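Local coordinates for putative c-1-tetrahydrofolate synthase, cytoplasmic (Leishmania major, PDB 4A26), which probably catalyses oxidation of 5,10-methylenetetrahydrofolate and hydrolysis of the resulting methenyl form, interconverting one-carbon units carried by tetrahydrofolate, at residues Phe70-Pro75 with Glu84-Lys89. Residues are numbered along the deposited sequence; the frame is centred on the assembly and turned at random.
Sequences FNVELP and EVNVEK
With chi1 at -69°, Asn86 carries its amide carbon beside its own backbone N, and chi2 of -95° turns one flat face of the amide toward Leu74 and Val72 on the neighbouring strand. Leu74 takes a similar first torsion (chi1 -59°), with CG beside its own N, and the extended second torsion presents both methyls to that face. Leu74 CD2 sits above the amide, 3.8 Å from Asn86 CG and shifted toward the gap between OD1 and ND2, nearly equidistant from the two. The second methyl, Leu74 CD1, reaches the nitrogen end, 4.1 Å from Asn86 ND2. At the oxygen end Val72 CG1 lies 4.1 Å from Asn86 OD1, above the same face but displaced outward and toward the CB side. The Leu74 and Asn86 side chains run past one another in opposite directions, whereas Val72 comes in at a slant. The segments belong to strand 68-74, an outer strand of the three-stranded parallel sheet in the catalytic domain, and to helix 80-91, the connecting helix of a beta-alpha-beta crossover that passes strand 39-45 to reach strand 98-101. Val72 and Asn86 mark the nearest backbone approach, their CA atoms being 8.1 Å apart. The contact is a small surface one, burying 115 Å² in all, and is made by van der Waals touch of aliphatic methyls on a polar group. Asn86 ND2 gives a hydrogen bond back into the helix, to the carbonyl oxygen of Val82 one turn earlier, a bond that should hold the amide in this rotation. Farther round the helix, Val87 packs on Ile43 of the middle strand, while on the opposite side of strand 68-74 Asn71 touches Val55 and His59 of helix 49-64.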
loop_
_atom_site.group_PDB
_atom_site.type_symbol
_atom_site.label_atom_id
_atom_site.label_comp_id
_atom_site.label_asym_id
_atom_site.label_seq_id
_atom_site.Cartn_x
_atom_site.Cartn_y
_atom_site.Cartn_z
ATOM N N PHE A 70 -0.376 13.961 26.974
ATOM C CA PHE A 70 -0.562 12.834 27.878
ATOM C C PHE A 70 0.614 11.874 27.804
ATOM O O PHE A 70 0.686 11.039 26.906
ATOM C CB PHE A 70 -1.865 12.103 27.559
ATOM C CG PHE A 70 -3.089 12.930 27.797
ATOM C CD1 PHE A 70 -3.657 13.007 29.060
ATOM C CD2 PHE A 70 -3.673 13.643 26.758
ATOM C CE1 PHE A 70 -4.789 13.778 29.281
ATOM C CE2 PHE A 70 -4.802 14.413 26.970
ATOM C CZ PHE A 70 -5.359 14.481 28.234
ATOM N N ASN A 71 1.539 12.002 28.754
ATOM C CA ASN A 71 2.681 11.100 28.829
ATOM C C ASN A 71 2.434 10.011 29.861
ATOM O O ASN A 71 2.200 10.301 31.040
ATOM C CB ASN A 71 3.967 11.861 29.165
ATOM C CG ASN A 71 5.218 10.987 29.030
ATOM O OD1 ASN A 71 5.264 10.057 28.210
ATOM N ND2 ASN A 71 6.237 11.281 29.838
ATOM N N VAL A 72 2.467 8.763 29.401
ATOM C CA VAL A 72 2.393 7.598 30.267
ATOM C C VAL A 72 3.773 6.949 30.298
ATOM O O VAL A 72 4.286 6.542 29.254
ATOM C CB VAL A 72 1.366 6.585 29.737
ATOM C CG1 VAL A 72 1.338 5.343 30.609
ATOM C CG2 VAL A 72 -0.017 7.219 29.660
ATOM N N GLU A 73 4.377 6.870 31.483
ATOM C CA GLU A 73 5.707 6.274 31.638
ATOM C C GLU A 73 5.643 4.978 32.440
ATOM O O GLU A 73 5.463 5.003 33.655
ATOM C CB GLU A 73 6.668 7.258 32.307
ATOM C CG GLU A 73 6.774 8.602 31.591
ATOM C CD GLU A 73 7.893 9.477 32.123
ATOM O OE1 GLU A 73 8.882 8.922 32.646
ATOM O OE2 GLU A 73 7.786 10.718 32.011
ATOM N N LEU A 74 5.789 3.852 31.745
ATOM C CA LEU A 74 5.736 2.530 32.368
ATOM C C LEU A 74 7.144 2.022 32.680
ATOM O O LEU A 74 8.097 2.368 31.975
ATOM C CB LEU A 74 5.019 1.536 31.450
ATOM C CG LEU A 74 3.582 1.881 31.051
ATOM C CD1 LEU A 74 3.060 0.867 30.051
ATOM C CD2 LEU A 74 2.666 1.956 32.268
ATOM N N PRO A 75 7.287 1.198 33.739
ATOM C CA PRO A 75 8.592 0.619 34.061
ATOM C C PRO A 75 9.194 -0.219 32.930
ATOM O O PRO A 75 8.486 -0.646 32.017
ATOM C CB PRO A 75 8.296 -0.259 35.279
ATOM C CG PRO A 75 7.107 0.346 35.897
ATOM C CD PRO A 75 6.282 0.864 34.764
ATOM N N GLU A 84 -0.552 -3.073 27.281
ATOM C CA GLU A 84 -1.754 -3.039 26.447
ATOM C C GLU A 84 -2.975 -2.478 27.180
ATOM O O GLU A 84 -3.823 -1.835 26.566
ATOM C CB GLU A 84 -2.066 -4.440 25.912
ATOM C CG GLU A 84 -1.073 -4.934 24.867
ATOM C CD GLU A 84 -1.561 -6.162 24.129
ATOM O OE1 GLU A 84 -2.327 -6.958 24.718
ATOM O OE2 GLU A 84 -1.180 -6.327 22.949
ATOM N N VAL A 85 -3.062 -2.728 28.486
ATOM C CA VAL A 85 -4.125 -2.158 29.317
ATOM C C VAL A 85 -4.063 -0.633 29.284
ATOM O O VAL A 85 -5.082 0.034 29.086
ATOM C CB VAL A 85 -4.034 -2.650 30.785
ATOM C CG1 VAL A 85 -4.784 -1.713 31.725
ATOM C CG2 VAL A 85 -4.559 -4.074 30.899
ATOM N N ASN A 86 -2.863 -0.087 29.469
ATOM C CA ASN A 86 -2.656 1.359 29.387
ATOM C C ASN A 86 -2.934 1.903 27.994
ATOM O O ASN A 86 -3.424 3.021 27.855
ATOM C CB ASN A 86 -1.241 1.742 29.820
ATOM C CG ASN A 86 -1.016 1.538 31.300
ATOM O OD1 ASN A 86 -1.166 2.466 32.096
ATOM N ND2 ASN A 86 -0.667 0.317 31.681
ATOM N N VAL A 87 -2.625 1.116 26.966
ATOM C CA VAL A 87 -2.968 1.493 25.595
ATOM C C VAL A 87 -4.487 1.537 25.439
ATOM O O VAL A 87 -5.024 2.470 24.840
ATOM C CB VAL A 87 -2.352 0.533 24.546
ATOM C CG1 VAL A 87 -2.780 0.931 23.139
ATOM C CG2 VAL A 87 -0.834 0.520 24.650
ATOM N N GLU A 88 -5.172 0.539 25.996
ATOM C CA GLU A 88 -6.638 0.489 25.969
ATOM C C GLU A 88 -7.261 1.654 26.748
ATOM O O GLU A 88 -8.283 2.202 26.336
ATOM C CB GLU A 88 -7.147 -0.848 26.527
ATOM C CG GLU A 88 -8.652 -1.091 26.340
ATOM C CD GLU A 88 -9.074 -1.203 24.875
ATOM O OE1 GLU A 88 -8.224 -1.527 24.014
ATOM O OE2 GLU A 88 -10.268 -0.978 24.586
ATOM N N LYS A 89 -6.651 2.025 27.872
ATOM C CA LYS A 89 -7.126 3.168 28.647
ATOM C C LYS A 89 -7.114 4.432 27.785
ATOM O O LYS A 89 -8.072 5.207 27.794
ATOM C CB LYS A 89 -6.270 3.376 29.901
#